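Local coordinates for lipoate-protein ligase 1 (Plasmodium falciparum, PDB 5T8U) that belongs to the lipoate-protein ligase family, with a catalytic domain of the lipoyl protein ligase A/B family and lipoic acid bound in its pocket, at residues L13-N19 with T242-D247. Numbering follows the deposited sequence.
Sequences LVLVSNN and TVHYID
The Y245 ring meets the N18 side-chain amide at its edge, near the ring plane: ND2 lies 3.1 Å from CD1, with amide and ring planes only 13° apart. V16 CG1 approaches the same ring obliquely, its side chain running alongside and pointing the same way. The H244 ring has V14 O at its edge, in plane, while CD2 of L13 and CD2 of L15 come in at a slant. These rings flank a parallel β pairing in which 244-245 forms one edge strand of the mixed sheet of the ligase domain; strand 13-17 is hydrogen-bonded through its backbone to strand 55-59 on its far side. H244 straddles L15, its N donating to V14 O in a nearly straight bond (2.8 Å) and its O accepting from V16 N in a more bent one (134°). I246 N then donates to V16 O at 3.0 Å. L15 and H244 share a sheet face; L15 and I246 both meet L32 of helix 22-34, while H244 rests on I45. With CG between the backbone N and carbonyl carbon (chi1 57°), D247 directs its carboxylate toward the backbone of N18 and N19, where OD2 lies 3.1 Å from N18 N and 3.2 Å from N19 N.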
# COMPACT_ATOMS: atom_id res chain seq x y z
N LEU A 13 14.59 -11.62 6.28
CA LEU A 13 15.26 -11.09 5.11
C LEU A 13 15.17 -9.57 5.08
O LEU A 13 14.14 -8.99 5.43
CB LEU A 13 14.67 -11.65 3.81
CG LEU A 13 15.10 -13.05 3.37
CD1 LEU A 13 14.26 -13.50 2.18
CD2 LEU A 13 16.58 -13.07 3.01
N VAL A 14 16.25 -8.94 4.63
CA VAL A 14 16.32 -7.50 4.40
C VAL A 14 16.70 -7.31 2.94
O VAL A 14 17.81 -7.67 2.53
CB VAL A 14 17.32 -6.81 5.34
CG1 VAL A 14 17.25 -5.30 5.18
CG2 VAL A 14 17.07 -7.22 6.78
N LEU A 15 15.79 -6.74 2.16
CA LEU A 15 15.97 -6.55 0.73
C LEU A 15 15.99 -5.06 0.41
O LEU A 15 15.30 -4.27 1.06
CB LEU A 15 14.85 -7.25 -0.06
CG LEU A 15 14.45 -8.64 0.45
CD1 LEU A 15 13.31 -9.20 -0.39
CD2 LEU A 15 15.63 -9.59 0.45
N VAL A 16 16.79 -4.69 -0.58
CA VAL A 16 16.97 -3.29 -0.96
C VAL A 16 16.91 -3.19 -2.48
O VAL A 16 17.38 -4.09 -3.19
CB VAL A 16 18.30 -2.73 -0.42
CG1 VAL A 16 18.51 -1.29 -0.88
CG2 VAL A 16 18.34 -2.82 1.09
N SER A 17 16.34 -2.10 -2.97
CA SER A 17 16.32 -1.79 -4.39
C SER A 17 16.90 -0.40 -4.58
O SER A 17 16.36 0.58 -4.06
CB SER A 17 14.90 -1.85 -4.96
OG SER A 17 14.86 -1.36 -6.29
N ASN A 18 18.02 -0.31 -5.31
CA ASN A 18 18.61 0.98 -5.63
C ASN A 18 17.94 1.65 -6.82
O ASN A 18 18.20 2.83 -7.07
CB ASN A 18 20.11 0.82 -5.91
CG ASN A 18 20.91 0.58 -4.65
OD1 ASN A 18 21.01 1.45 -3.78
ND2 ASN A 18 21.49 -0.61 -4.54
N ASN A 19 17.08 0.94 -7.54
CA ASN A 19 16.31 1.57 -8.61
C ASN A 19 15.37 2.62 -8.01
O ASN A 19 14.94 2.51 -6.86
CB ASN A 19 15.51 0.52 -9.38
CG ASN A 19 14.91 1.07 -10.66
OD1 ASN A 19 14.27 2.12 -10.65
ND2 ASN A 19 15.12 0.36 -11.76
N THR A 242 22.34 -8.61 7.47
CA THR A 242 22.50 -9.01 6.08
C THR A 242 21.51 -8.23 5.22
O THR A 242 20.36 -8.03 5.61
CB THR A 242 22.28 -10.52 5.90
OG1 THR A 242 23.18 -11.24 6.75
CG2 THR A 242 22.51 -10.93 4.46
N VAL A 243 21.98 -7.81 4.05
CA VAL A 243 21.21 -6.95 3.15
C VAL A 243 21.34 -7.49 1.74
O VAL A 243 22.46 -7.66 1.24
CB VAL A 243 21.67 -5.48 3.21
CG1 VAL A 243 20.86 -4.61 2.26
CG2 VAL A 243 21.57 -4.96 4.64
N HIS A 244 20.21 -7.77 1.09
CA HIS A 244 20.19 -8.23 -0.29
C HIS A 244 19.76 -7.10 -1.21
O HIS A 244 18.95 -6.25 -0.85
CB HIS A 244 19.24 -9.42 -0.46
CG HIS A 244 19.76 -10.70 0.12
ND1 HIS A 244 19.75 -10.96 1.47
CD2 HIS A 244 20.30 -11.79 -0.48
CE1 HIS A 244 20.26 -12.16 1.68
NE2 HIS A 244 20.60 -12.68 0.52
N TYR A 245 20.33 -7.09 -2.42
CA TYR A 245 20.03 -6.10 -3.44
C TYR A 245 19.38 -6.82 -4.62
O TYR A 245 20.00 -7.70 -5.24
CB TYR A 245 21.29 -5.36 -3.87
CG TYR A 245 21.89 -4.51 -2.77
CD1 TYR A 245 21.65 -3.14 -2.71
CD2 TYR A 245 22.67 -5.08 -1.77
CE1 TYR A 245 22.19 -2.37 -1.70
CE2 TYR A 245 23.21 -4.32 -0.76
CZ TYR A 245 22.97 -2.96 -0.72
OH TYR A 245 23.50 -2.20 0.29
N ILE A 246 18.14 -6.45 -4.94
CA ILE A 246 17.33 -7.20 -5.89
C ILE A 246 17.05 -6.43 -7.18
O ILE A 246 16.63 -7.05 -8.17
CB ILE A 246 16.00 -7.65 -5.25
CG1 ILE A 246 15.22 -6.44 -4.72
CG2 ILE A 246 16.28 -8.64 -4.13
CD1 ILE A 246 13.81 -6.77 -4.27
N ASP A 247 17.26 -5.11 -7.20
CA ASP A 247 16.96 -4.34 -8.41
C ASP A 247 17.77 -4.80 -9.61
O ASP A 247 17.43 -4.43 -10.74
CB ASP A 247 17.20 -2.85 -8.15
CG ASP A 247 18.61 -2.56 -7.69
OD1 ASP A 247 19.20 -3.41 -7.00
OD2 ASP A 247 19.13 -1.47 -8.02